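Local coordinates for uncharacterized metalloprotein (Deinococcus radiodurans, PDB 3GG7) that binds manganese and, as a member of the TatD family of metal-dependent hydrolases, probably hydrolyses ester bonds, at residues Val169-Val174 against Val212-Glu217; Leu147-Gly152 against Leu192-Gly197; Ile4-His9 against Thr29-Thr34; Ala22-Gln27 against Pro51-Ala56. All blocks are in the same frame, centred on the assembly; numbering follows the deposited sequence.

Contact 1: Val169-Val174 against Val212-Glu217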
loop_
_atom_site.group_PDB
_atom_site.type_symbol
_atom_site.label_atom_id
_atom_site.label_comp_id
_atom_site.label_asym_id
_atom_site.label_seq_id
_atom_site.Cartn_x
_atom_site.Cartn_y
_atom_site.Cartn_z
ATOM N N VAL A 169 -4.161 -3.714 -5.858
ATOM C CA VAL A 169 -5.595 -3.786 -6.034
ATOM C C VAL A 169 -6.141 -4.851 -5.109
ATOM O O VAL A 169 -5.487 -5.883 -4.874
ATOM C CB VAL A 169 -5.989 -4.043 -7.529
ATOM C CG1 VAL A 169 -5.359 -2.999 -8.442
ATOM C CG2 VAL A 169 -5.602 -5.433 -7.975
ATOM N N GLY A 170 -7.325 -4.587 -4.570
ATOM C CA GLY A 170 -7.939 -5.417 -3.563
ATOM C C GLY A 170 -9.269 -6.016 -3.950
ATOM O O GLY A 170 -9.722 -5.872 -5.094
ATOM N N PRO A 171 -9.921 -6.686 -2.999
ATOM C CA PRO A 171 -11.181 -7.383 -3.274
ATOM C C PRO A 171 -12.310 -6.514 -3.831
ATOM O O PRO A 171 -13.071 -6.977 -4.691
ATOM C CB PRO A 171 -11.571 -7.921 -1.902
ATOM C CG PRO A 171 -10.245 -8.155 -1.211
ATOM C CD PRO A 171 -9.404 -6.992 -1.652
ATOM N N THR A 172 -12.435 -5.277 -3.360
ATOM C CA THR A 172 -13.553 -4.431 -3.797
ATOM C C THR A 172 -13.350 -4.012 -5.253
ATOM O O THR A 172 -14.302 -3.991 -6.033
ATOM C CB THR A 172 -13.766 -3.196 -2.885
ATOM O OG1 THR A 172 -12.631 -2.327 -2.948
ATOM C CG2 THR A 172 -13.998 -3.613 -1.450
ATOM N N MET A 173 -12.109 -3.731 -5.633
ATOM C CA MET A 173 -11.794 -3.295 -6.990
ATOM C C MET A 173 -12.091 -4.347 -8.064
ATOM O O MET A 173 -12.551 -3.995 -9.155
ATOM C CB MET A 173 -10.336 -2.841 -7.086
ATOM C CG MET A 173 -10.047 -1.550 -6.321
ATOM S SD MET A 173 -8.351 -0.975 -6.497
ATOM C CE MET A 173 -8.302 -0.449 -8.231
ATOM N N VAL A 174 -11.824 -5.620 -7.785
ATOM C CA VAL A 174 -12.050 -6.667 -8.787
ATOM C C VAL A 174 -13.519 -7.086 -8.906
ATOM O O VAL A 174 -13.873 -7.768 -9.868
ATOM C CB VAL A 174 -11.196 -7.940 -8.549
ATOM C CG1 VAL A 174 -9.711 -7.604 -8.565
ATOM C CG2 VAL A 174 -11.621 -8.658 -7.269
ATOM N N VAL A 212 -6.670 -12.556 -0.210
ATOM C CA VAL A 212 -6.059 -12.113 -1.471
ATOM C C VAL A 212 -6.225 -13.161 -2.576
ATOM O O VAL A 212 -6.171 -12.802 -3.745
ATOM C CB VAL A 212 -4.559 -11.656 -1.279
ATOM C CG1 VAL A 212 -3.598 -12.819 -1.247
ATOM C CG2 VAL A 212 -4.145 -10.645 -2.346
ATOM N N LYS A 213 -6.432 -14.434 -2.211
ATOM C CA LYS A 213 -6.814 -15.459 -3.205
ATOM C C LYS A 213 -8.003 -14.986 -4.052
ATOM O O LYS A 213 -8.034 -15.227 -5.266
ATOM C CB LYS A 213 -7.149 -16.789 -2.515
ATOM C CG LYS A 213 -7.203 -17.963 -3.498
ATOM C CD LYS A 213 -7.223 -19.306 -2.793
ATOM C CE LYS A 213 -7.390 -20.437 -3.803
ATOM N NZ LYS A 213 -7.154 -21.802 -3.202
ATOM N N SER A 214 -8.969 -14.305 -3.435
ATOM C CA SER A 214 -10.120 -13.781 -4.192
ATOM C C SER A 214 -9.771 -12.651 -5.152
ATOM O O SER A 214 -10.419 -12.491 -6.186
ATOM C CB SER A 214 -11.273 -13.384 -3.280
ATOM O OG SER A 214 -10.980 -12.261 -2.485
ATOM N N VAL A 215 -8.745 -11.868 -4.838
ATOM C CA VAL A 215 -8.292 -10.849 -5.760
ATOM C C VAL A 215 -7.651 -11.515 -6.972
ATOM O O VAL A 215 -7.856 -11.063 -8.101
ATOM C CB VAL A 215 -7.267 -9.873 -5.102
ATOM C CG1 VAL A 215 -6.911 -8.754 -6.073
ATOM C CG2 VAL A 215 -7.836 -9.293 -3.804
ATOM N N VAL A 216 -6.868 -12.567 -6.749
ATOM C CA VAL A 216 -6.208 -13.279 -7.846
ATOM C C VAL A 216 -7.266 -13.898 -8.771
ATOM O O VAL A 216 -7.175 -13.807 -10.018
ATOM C CB VAL A 216 -5.261 -14.370 -7.309
ATOM C CG1 VAL A 216 -4.899 -15.375 -8.414
ATOM C CG2 VAL A 216 -4.007 -13.717 -6.719
ATOM N N GLU A 217 -8.275 -14.500 -8.148
ATOM C CA GLU A 217 -9.416 -15.048 -8.887
ATOM C C GLU A 217 -10.123 -13.939 -9.660
ATOM O O GLU A 217 -10.449 -14.115 -10.841
ATOM C CB GLU A 217 -10.374 -15.774 -7.942
ATOM C CG GLU A 217 -9.765 -17.074 -7.401
ATOM C CD GLU A 217 -10.563 -17.716 -6.275
ATOM O OE1 GLU A 217 -11.475 -17.058 -5.723
ATOM O OE2 GLU A 217 -10.262 -18.888 -5.933
#
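Where barrel strand 166-169 gives way to the short helix 171-174, the turn of V169, G170 and P171 receives one side chain, V215, from helix 212-223, within the TIM-barrel fold. The evidence is in the areas: V215 contributes 98 Å² of the 231 Å² buried between the segments, and the side-chain contacts of V215 with V169, P171 and V174 are all apolar. Its two methyls divide the work. CG1, anti to the backbone N of V215 (chi1 -175°), lies 3.4 Å from V169 O and also meets V169 CG2. The same CG1 is 3.9 Å from V174 CG1, whose side chain crosses that of V215 at about a right angle. CG2 turns instead to the start of the short helix, 3.5 Å from P171 CD, and it comes equally near the proline nitrogen, with V215 CG2 to P171 N at 3.4 Å. V215 thus lies against both the strand end and the first helical turn. S214 adds a looser margin: its carbonyl S214 O stands 4.2 Å from V174 CG2, while its hydroxyl is hydrogen-bonded back to D211 O. Around this contact, V215 and V212 also touch T193 of strand 191-193, the strand beside 166-169; V169 is bonded through its backbone to L192 and E194. P171 rests on L200, and V216 packs against A227 and V230 of helix 227-243.

Contact 2: Leu147-Gly152 against Leu192-Gly197. With MN (manganese (II) ion), chain B.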
loop_
_atom_site.group_PDB
_atom_site.type_symbol
_atom_site.label_atom_id
_atom_site.label_comp_id
_atom_site.label_asym_id
_atom_site.label_seq_id
_atom_site.Cartn_x
_atom_site.Cartn_y
_atom_site.Cartn_z
ATOM N N LEU A 147 0.148 3.082 -5.774
ATOM C CA LEU A 147 -1.110 3.607 -5.335
ATOM C C LEU A 147 -1.952 2.457 -4.850
ATOM O O LEU A 147 -2.385 1.590 -5.609
ATOM C CB LEU A 147 -1.796 4.397 -6.466
ATOM C CG LEU A 147 -0.950 5.563 -6.945
ATOM C CD1 LEU A 147 -1.752 6.313 -8.011
ATOM C CD2 LEU A 147 -0.581 6.499 -5.830
ATOM N N HIS A 148 -2.180 2.441 -3.540
ATOM C CA HIS A 148 -2.945 1.376 -2.901
ATOM C C HIS A 148 -4.450 1.703 -2.972
ATOM O O HIS A 148 -4.860 2.840 -2.741
ATOM C CB HIS A 148 -2.428 1.181 -1.467
ATOM C CG HIS A 148 -3.469 1.327 -0.405
ATOM N ND1 HIS A 148 -4.401 0.349 -0.137
ATOM C CD2 HIS A 148 -3.698 2.323 0.485
ATOM C CE1 HIS A 148 -5.179 0.754 0.856
ATOM N NE2 HIS A 148 -4.776 1.950 1.241
ATOM N N TRP A 149 -5.236 0.706 -3.370
ATOM C CA TRP A 149 -6.694 0.820 -3.500
ATOM C C TRP A 149 -7.102 2.117 -4.211
ATOM O O TRP A 149 -7.870 2.929 -3.678
ATOM C CB TRP A 149 -7.351 0.721 -2.117
ATOM C CG TRP A 149 -8.851 0.469 -2.112
ATOM C CD1 TRP A 149 -9.742 0.602 -3.159
ATOM C CD2 TRP A 149 -9.631 0.057 -0.979
ATOM N NE1 TRP A 149 -11.011 0.307 -2.732
ATOM C CE2 TRP A 149 -10.977 -0.027 -1.404
ATOM C CE3 TRP A 149 -9.319 -0.235 0.363
ATOM C CZ2 TRP A 149 -12.008 -0.403 -0.544
ATOM C CZ3 TRP A 149 -10.347 -0.599 1.218
ATOM C CH2 TRP A 149 -11.678 -0.685 0.758
ATOM N N TYR A 150 -6.567 2.305 -5.404
ATOM C CA TYR A 150 -6.881 3.478 -6.204
ATOM C C TYR A 150 -8.382 3.528 -6.541
ATOM O O TYR A 150 -8.955 2.547 -7.006
ATOM C CB TYR A 150 -6.022 3.498 -7.469
ATOM C CG TYR A 150 -6.298 4.698 -8.317
ATOM C CD1 TYR A 150 -5.672 5.901 -8.067
ATOM C CD2 TYR A 150 -7.286 4.644 -9.327
ATOM C CE1 TYR A 150 -5.986 7.054 -8.830
ATOM C CE2 TYR A 150 -7.592 5.762 -10.073
ATOM C CZ TYR A 150 -6.950 6.955 -9.823
ATOM O OH TYR A 150 -7.265 8.069 -10.564
ATOM N N SER A 151 -9.014 4.675 -6.279
ATOM C CA SER A 151 -10.462 4.828 -6.485
ATOM C C SER A 151 -10.810 6.162 -7.144
ATOM O O SER A 151 -11.951 6.636 -7.034
ATOM C CB SER A 151 -11.228 4.652 -5.166
ATOM O OG SER A 151 -11.030 5.733 -4.278
ATOM N N GLY A 152 -9.838 6.762 -7.815
ATOM C CA GLY A 152 -10.033 8.018 -8.521
ATOM C C GLY A 152 -10.541 7.775 -9.928
ATOM O O GLY A 152 -10.996 6.677 -10.266
ATOM N N LEU A 192 -0.125 -5.215 -8.476
ATOM C CA LEU A 192 0.102 -6.045 -7.293
ATOM C C LEU A 192 -1.255 -6.279 -6.662
ATOM O O LEU A 192 -2.217 -5.550 -6.918
ATOM C CB LEU A 192 1.022 -5.297 -6.299
ATOM C CG LEU A 192 2.353 -4.833 -6.876
ATOM C CD1 LEU A 192 3.066 -3.942 -5.894
ATOM C CD2 LEU A 192 3.231 -6.025 -7.317
ATOM N N THR A 193 -1.328 -7.280 -5.793
ATOM C CA THR A 193 -2.551 -7.624 -5.084
ATOM C C THR A 193 -2.423 -7.211 -3.607
ATOM O O THR A 193 -1.342 -7.260 -3.066
ATOM C CB THR A 193 -2.835 -9.136 -5.194
ATOM O OG1 THR A 193 -1.653 -9.883 -4.912
ATOM C CG2 THR A 193 -3.316 -9.515 -6.614
ATOM N N GLU A 194 -3.537 -6.849 -2.979
ATOM C CA GLU A 194 -3.576 -6.473 -1.545
ATOM C C GLU A 194 -4.915 -6.855 -0.937
ATOM O O GLU A 194 -5.851 -7.177 -1.678
ATOM C CB GLU A 194 -3.382 -4.956 -1.375
ATOM C CG GLU A 194 -4.543 -4.094 -1.923
ATOM C CD GLU A 194 -4.477 -2.620 -1.474
ATOM O OE1 GLU A 194 -3.421 -1.983 -1.649
ATOM O OE2 GLU A 194 -5.480 -2.130 -0.911
ATOM N N THR A 195 -5.040 -6.801 0.388
ATOM C CA THR A 195 -6.335 -6.818 1.061
ATOM C C THR A 195 -6.697 -5.525 1.801
ATOM O O THR A 195 -7.859 -5.196 1.930
ATOM C CB THR A 195 -6.486 -7.940 2.089
ATOM O OG1 THR A 195 -5.556 -7.746 3.177
ATOM C CG2 THR A 195 -6.305 -9.318 1.449
ATOM N N ASP A 196 -5.707 -4.832 2.366
ATOM C CA ASP A 196 -5.970 -3.760 3.307
ATOM C C ASP A 196 -6.763 -4.234 4.541
ATOM O O ASP A 196 -7.516 -3.446 5.147
ATOM C CB ASP A 196 -6.680 -2.567 2.655
ATOM C CG ASP A 196 -6.476 -1.266 3.430
ATOM O OD1 ASP A 196 -5.450 -1.141 4.141
ATOM O OD2 ASP A 196 -7.337 -0.359 3.313
ATOM N N GLY A 197 -6.599 -5.497 4.931
ATOM C CA GLY A 197 -7.168 -5.954 6.191
ATOM C C GLY A 197 -6.511 -5.207 7.334
ATOM O O GLY A 197 -5.365 -4.763 7.214
HETATM MN MN MN B . -4.220 0.654 4.629
HETATM O O HOH W 1 -5.877 1.699 4.067
#
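H148 and E194 form a histidine-carboxylate hydrogen bond beside the manganese site, at the C-terminal ends of two TIM-barrel strands, 143-148 and 191-193. Direct polar bonding centres on H148 ND1, which donates to E194 OE2 at 2.8 Å. The oxygen offers its syn lone pair from almost exactly within the imidazole plane, and the ring and carboxylate planes are 22° apart, so E194 helps to fix the rotation of the ring. A second, weak bond runs from H148 ND1 to E194 OE1 at 2.9 Å; that oxygen is also hydrogen-bonded to S168 OG, a second-shell link that steadies the carboxylate. The metal and its water lie beyond the NE2 end of the ring. D196, its CG anti to the backbone N (chi1 -157°), carries its carboxylate to the metal, where OD1 binds manganese at 2.2 Å, joining H7, H9 and E86. The metal-bound water donates to D196 OD2 at 2.6 Å and also hydrogen-bonds H148 NE2 at 3.0 Å, so H148 touches this metal's shell through water; by prediction it would itself bind a second cation. Among van der Waals contacts, W149 sets its six-membered ring edge near D196, with W149 CE3 3.6 Å from D196 OD2, which also lies 3.5 Å from H148 CE1. The loop carrying D196 is shaped by an ST turn, in which G197 N donates to T195 OG1 at 3.0 Å.

Contact 3: Ile4-His9 against Thr29-Thr34. With MN (manganese (II) ion), chain B.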
loop_
_atom_site.group_PDB
_atom_site.type_symbol
_atom_site.label_atom_id
_atom_site.label_comp_id
_atom_site.label_asym_id
_atom_site.label_seq_id
_atom_site.Cartn_x
_atom_site.Cartn_y
_atom_site.Cartn_z
ATOM N N ILE A 4 0.522 -12.997 -2.621
ATOM C CA ILE A 4 1.107 -11.750 -2.123
ATOM C C ILE A 4 0.020 -10.778 -1.692
ATOM O O ILE A 4 -0.910 -10.508 -2.458
ATOM C CB ILE A 4 1.924 -11.035 -3.195
ATOM C CG1 ILE A 4 2.969 -11.957 -3.816
ATOM C CG2 ILE A 4 2.582 -9.781 -2.594
ATOM C CD1 ILE A 4 3.948 -12.455 -2.897
ATOM N N ASP A 5 0.122 -10.238 -0.472
ATOM C CA ASP A 5 -0.791 -9.198 0.010
ATOM C C ASP A 5 0.092 -7.979 0.280
ATOM O O ASP A 5 0.718 -7.886 1.347
ATOM C CB ASP A 5 -1.524 -9.596 1.299
ATOM C CG ASP A 5 -2.470 -8.512 1.789
ATOM O OD1 ASP A 5 -2.436 -7.350 1.284
ATOM O OD2 ASP A 5 -3.284 -8.800 2.687
ATOM N N PHE A 6 0.147 -7.056 -0.671
ATOM C CA PHE A 6 1.126 -5.995 -0.610
ATOM C C PHE A 6 0.614 -4.711 0.050
ATOM O O PHE A 6 1.165 -3.645 -0.180
ATOM C CB PHE A 6 1.726 -5.716 -1.997
ATOM C CG PHE A 6 3.201 -5.465 -1.965
ATOM C CD1 PHE A 6 4.056 -6.517 -1.690
ATOM C CD2 PHE A 6 3.742 -4.200 -2.128
ATOM C CE1 PHE A 6 5.408 -6.309 -1.636
ATOM C CE2 PHE A 6 5.114 -4.004 -2.056
ATOM C CZ PHE A 6 5.931 -5.052 -1.842
ATOM N N HIS A 7 -0.357 -4.824 0.942
ATOM C CA HIS A 7 -0.746 -3.736 1.821
ATOM C C HIS A 7 -1.737 -4.272 2.827
ATOM O O HIS A 7 -2.927 -4.430 2.517
ATOM C CB HIS A 7 -1.370 -2.593 1.021
ATOM C CG HIS A 7 -1.818 -1.432 1.852
ATOM N ND1 HIS A 7 -1.136 -0.241 1.881
ATOM C CD2 HIS A 7 -2.878 -1.281 2.698
ATOM C CE1 HIS A 7 -1.756 0.599 2.694
ATOM N NE2 HIS A 7 -2.823 0.005 3.184
ATOM N N VAL A 8 -1.253 -4.532 4.042
ATOM C CA VAL A 8 -2.087 -5.041 5.113
ATOM C C VAL A 8 -1.605 -4.546 6.479
ATOM O O VAL A 8 -0.408 -4.395 6.703
ATOM C CB VAL A 8 -2.205 -6.573 5.036
ATOM C CG1 VAL A 8 -0.817 -7.279 5.194
ATOM C CG2 VAL A 8 -3.202 -7.114 6.053
ATOM N N HIS A 9 -2.554 -4.269 7.370
ATOM C CA HIS A 9 -2.255 -3.744 8.692
ATOM C C HIS A 9 -2.210 -4.878 9.692
ATOM O O HIS A 9 -3.142 -5.040 10.491
ATOM C CB HIS A 9 -3.280 -2.686 9.099
ATOM C CG HIS A 9 -3.343 -1.524 8.153
ATOM N ND1 HIS A 9 -2.705 -0.329 8.405
ATOM C CD2 HIS A 9 -3.973 -1.369 6.965
ATOM C CE1 HIS A 9 -2.921 0.504 7.403
ATOM N NE2 HIS A 9 -3.702 -0.092 6.522
ATOM N N THR A 29 3.481 -13.762 1.270
ATOM C CA THR A 29 4.225 -12.534 1.460
ATOM C C THR A 29 3.307 -11.358 1.721
ATOM O O THR A 29 2.358 -11.109 0.976
ATOM C CB THR A 29 5.091 -12.233 0.249
ATOM O OG1 THR A 29 5.918 -13.367 -0.022
ATOM C CG2 THR A 29 5.939 -10.978 0.460
ATOM N N VAL A 30 3.580 -10.630 2.799
ATOM C CA VAL A 30 2.776 -9.484 3.164
ATOM C C VAL A 30 3.617 -8.232 3.360
ATOM O O VAL A 30 4.729 -8.288 3.900
ATOM C CB VAL A 30 1.914 -9.728 4.427
ATOM C CG1 VAL A 30 0.957 -10.907 4.216
ATOM C CG2 VAL A 30 2.798 -9.974 5.664
ATOM N N LEU A 31 3.099 -7.109 2.879
ATOM C CA LEU A 31 3.649 -5.804 3.227
ATOM C C LEU A 31 2.854 -5.308 4.411
ATOM O O LEU A 31 1.740 -4.826 4.302
ATOM C CB LEU A 31 3.590 -4.805 2.060
ATOM C CG LEU A 31 4.326 -3.507 2.353
ATOM C CD1 LEU A 31 5.836 -3.756 2.227
ATOM C CD2 LEU A 31 3.841 -2.375 1.402
ATOM N N SER A 32 3.506 -5.402 5.563
ATOM C CA SER A 32 2.944 -5.050 6.860
ATOM C C SER A 32 3.160 -3.547 7.065
ATOM O O SER A 32 4.284 -3.120 7.376
ATOM C CB SER A 32 3.673 -5.882 7.927
ATOM O OG SER A 32 3.251 -5.563 9.252
ATOM N N VAL A 33 2.123 -2.751 6.829
ATOM C CA VAL A 33 2.233 -1.300 6.869
ATOM C C VAL A 33 1.938 -0.750 8.255
ATOM O O VAL A 33 1.227 -1.396 9.066
ATOM C CB VAL A 33 1.341 -0.620 5.793
ATOM C CG1 VAL A 33 1.824 -1.029 4.368
ATOM C CG2 VAL A 33 -0.154 -1.004 5.964
ATOM N N THR A 34 2.478 0.437 8.535
ATOM C CA THR A 34 2.265 1.100 9.829
ATOM C C THR A 34 1.514 2.418 9.648
ATOM O O THR A 34 1.443 2.982 8.527
ATOM C CB THR A 34 3.596 1.310 10.580
ATOM O OG1 THR A 34 4.581 1.901 9.720
ATOM C CG2 THR A 34 4.168 -0.011 11.082
HETATM MN MN MN B . -4.220 0.654 4.629
HETATM O O HOH W 2 -0.906 -0.339 10.478
HETATM O O HOH W 1 -5.877 1.699 4.067
#
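D5 O is gripped twice by the neighbouring strand: L31 N donates to it at 2.9 Å, and the CA-H of V30 also points at it. The same residue's N donates to T29 O at 2.8 Å, nearly straight at 170°. Between D5 and V8 the register of the parallel ladder shifts by one residue, a beta bulge, after which V8 N bonds L31 O and V33 N bonds V8 O. F6 starts away from the 29-34 segment at CB, but its ring comes back to take L31 CB over one face, 4.1 Å from the centroid, with W54 and L241 also touching it. With an alanine at F6, L31 CB would probably lose the aromatic face it lies over, and a gap would open toward W54. Farther along, V33 CG2, set between its backbone N and carbonyl carbon (chi1 of V33 -63°), serves two metal ligands: it sits over a face of H7 and, 3.5 Å from the ring centroid, over a face of H9. Both rings reach manganese through NE2, H7 NE2 at 2.1 Å, while H9 ND1 donates to a water that bonds V33 O. H7 ND1 is hydrogen-bonded to S122 OG. Parallel strands joined through helix 16-25 form a beta-alpha-beta unit of the TIM barrel, the first carrying the His-X-His metal motif of metallo-dependent hydrolases.

Contact 4: Ala22-Gln27 against Pro51-Ala56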
loop_
_atom_site.group_PDB
_atom_site.type_symbol
_atom_site.label_atom_id
_atom_site.label_comp_id
_atom_site.label_asym_id
_atom_site.label_seq_id
_atom_site.Cartn_x
_atom_site.Cartn_y
_atom_site.Cartn_z
ATOM N N ALA A 22 0.179 -17.323 10.565
ATOM C CA ALA A 22 -0.665 -17.912 9.539
ATOM C C ALA A 22 -0.170 -17.587 8.127
ATOM O O ALA A 22 -0.286 -18.387 7.203
ATOM C CB ALA A 22 -2.102 -17.444 9.722
ATOM N N CYS A 23 0.372 -16.382 7.965
ATOM C CA CYS A 23 1.009 -16.005 6.697
ATOM C C CYS A 23 2.259 -16.825 6.427
ATOM O O CYS A 23 2.460 -17.340 5.326
ATOM C CB CYS A 23 1.330 -14.508 6.671
ATOM S SG CYS A 23 -0.128 -13.438 6.658
ATOM N N GLU A 24 3.099 -17.002 7.439
ATOM C CA GLU A 24 4.262 -17.883 7.264
ATOM C C GLU A 24 3.912 -19.319 6.929
ATOM O O GLU A 24 4.567 -19.948 6.094
ATOM C CB GLU A 24 5.144 -17.903 8.490
ATOM C CG GLU A 24 6.038 -16.743 8.644
ATOM C CD GLU A 24 6.977 -16.463 7.450
ATOM O OE1 GLU A 24 7.426 -17.345 6.681
ATOM O OE2 GLU A 24 7.239 -15.279 7.322
ATOM N N GLU A 25 2.887 -19.865 7.585
ATOM C CA GLU A 25 2.459 -21.229 7.287
ATOM C C GLU A 25 2.071 -21.371 5.826
ATOM O O GLU A 25 2.331 -22.400 5.204
ATOM C CB GLU A 25 1.294 -21.653 8.210
ATOM C CG GLU A 25 1.715 -21.895 9.664
ATOM C CD GLU A 25 0.558 -21.797 10.678
ATOM O OE1 GLU A 25 -0.597 -21.488 10.303
ATOM O OE2 GLU A 25 0.818 -21.982 11.882
ATOM N N ARG A 26 1.470 -20.321 5.267
ATOM C CA ARG A 26 1.026 -20.324 3.880
ATOM C C ARG A 26 2.094 -19.841 2.915
ATOM O O ARG A 26 1.872 -19.813 1.708
ATOM C CB ARG A 26 -0.183 -19.393 3.756
ATOM C CG ARG A 26 -1.430 -19.903 4.456
ATOM C CD ARG A 26 -2.510 -18.829 4.432
ATOM N NE ARG A 26 -3.820 -19.395 4.732
ATOM C CZ ARG A 26 -4.246 -19.709 5.949
ATOM N NH1 ARG A 26 -3.489 -19.505 7.013
ATOM N NH2 ARG A 26 -5.458 -20.234 6.096
ATOM N N GLN A 27 3.254 -19.457 3.440
ATOM C CA GLN A 27 4.290 -18.770 2.667
ATOM C C GLN A 27 3.683 -17.636 1.827
ATOM O O GLN A 27 3.966 -17.473 0.628
ATOM C CB GLN A 27 5.109 -19.771 1.852
ATOM C CG GLN A 27 5.623 -20.893 2.750
ATOM C CD GLN A 27 7.026 -21.364 2.433
ATOM O OE1 GLN A 27 7.209 -22.284 1.652
ATOM N NE2 GLN A 27 8.026 -20.751 3.078
ATOM N N PRO A 51 10.284 -14.489 7.353
ATOM C CA PRO A 51 10.815 -13.857 6.138
ATOM C C PRO A 51 9.759 -13.429 5.150
ATOM O O PRO A 51 10.080 -12.688 4.249
ATOM C CB PRO A 51 11.709 -14.954 5.552
ATOM C CG PRO A 51 11.052 -16.187 5.954
ATOM C CD PRO A 51 10.555 -15.938 7.359
ATOM N N HIS A 52 8.507 -13.862 5.317
ATOM C CA HIS A 52 7.403 -13.387 4.463
ATOM C C HIS A 52 6.753 -12.134 4.967
ATOM O O HIS A 52 5.878 -11.602 4.282
ATOM C CB HIS A 52 6.346 -14.460 4.313
ATOM C CG HIS A 52 6.811 -15.608 3.476
ATOM N ND1 HIS A 52 7.504 -16.674 4.007
ATOM C CD2 HIS A 52 6.797 -15.786 2.136
ATOM C CE1 HIS A 52 7.850 -17.485 3.021
ATOM N NE2 HIS A 52 7.422 -16.981 1.881
ATOM N N VAL A 53 7.161 -11.624 6.120
ATOM C CA VAL A 53 6.568 -10.410 6.674
ATOM C C VAL A 53 7.543 -9.254 6.418
ATOM O O VAL A 53 8.618 -9.207 7.015
ATOM C CB VAL A 53 6.323 -10.546 8.199
ATOM C CG1 VAL A 53 5.769 -9.234 8.759
ATOM C CG2 VAL A 53 5.339 -11.711 8.498
ATOM N N TRP A 54 7.176 -8.349 5.515
ATOM C CA TRP A 54 8.023 -7.227 5.103
ATOM C C TRP A 54 7.385 -5.960 5.650
ATOM O O TRP A 54 6.293 -5.559 5.222
ATOM C CB TRP A 54 8.066 -7.159 3.574
ATOM C CG TRP A 54 8.605 -8.385 2.877
ATOM C CD1 TRP A 54 9.125 -9.522 3.449
ATOM C CD2 TRP A 54 8.713 -8.576 1.451
ATOM N NE1 TRP A 54 9.538 -10.390 2.465
ATOM C CE2 TRP A 54 9.288 -9.838 1.237
ATOM C CE3 TRP A 54 8.365 -7.792 0.344
ATOM C CZ2 TRP A 54 9.518 -10.353 -0.044
ATOM C CZ3 TRP A 54 8.611 -8.296 -0.918
ATOM C CH2 TRP A 54 9.193 -9.571 -1.096
ATOM N N THR A 55 8.063 -5.312 6.586
ATOM C CA THR A 55 7.455 -4.216 7.341
ATOM C C THR A 55 7.800 -2.855 6.702
ATOM O O THR A 55 8.965 -2.587 6.312
ATOM C CB THR A 55 7.912 -4.240 8.803
ATOM O OG1 THR A 55 7.866 -5.576 9.328
ATOM C CG2 THR A 55 7.048 -3.309 9.677
ATOM N N ALA A 56 6.773 -2.006 6.590
ATOM C CA ALA A 56 6.870 -0.663 5.986
ATOM C C ALA A 56 6.654 0.397 7.091
ATOM O O ALA A 56 5.908 0.165 8.063
ATOM C CB ALA A 56 5.842 -0.503 4.864
#
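E24 holds H52 by both carboxylate oxygens, one bond being a histidine-carboxylate pair, where the end of helix 16-25 meets the loop entering barrel strand 53-55. H52 ND1 donates to E24 OE1 at 2.8 Å (157° at the hydrogen), meeting it from above the carboxylate plane. H52 N donates to E24 OE2, also 2.8 Å away, on the syn lone pair. The fold at chi2 of E24 (-56°) swings the carboxylate back toward the loop, where E24 OE2 also lies 3.4 Å from P51 CD. Over one face of the H52 imidazole sits the backbone of Q27, with CA 3.8 Å from the ring centroid in a CH-pi contact. An alanine in place of H52 would probably leave E24 OE1 without its ring donor and Q27 CA without the face it rests on, the backbone bond to OE2 remaining. A Schellman motif ending the helix helps to place Q27, with positive phi and two bonds back into the last turn; Q27 N bonds E24 O at 3.0 Å. Farther out, a backbone bond ties H52 to V30 of strand 29-32, and its side chain touches T29. The loop is also pinned to the strand it enters, as W54 NE1 donates to P51 O at 3.0 Å, the oxygen lying close to the indole plane.

Overall arrangement
Contacts 1, 2 and 3 are buried, whereas contact 4 lies at the surface, its centre about 16 Å from the centre of the chain. Contacts 2 and 3 share the manganese and its water, and they are stitched together by T195 OG1 to D5 OD2 and T193 OG1 to I4 O; contact 2 works through polar side chains, contact 3 through a backbone ladder with apolar and CH-pi packing on it. Contact 1 continues contact 2 outward, since V169 pairs with L192 and E194, but its side chains meet through apolar contacts. Strand 29-32 of contact 3 lies beside strand 53-55 of contact 4, with a probable hydrogen bond from S32 N to W54 O, yet contact 4 relies on a carboxylate bridging helix end and loop.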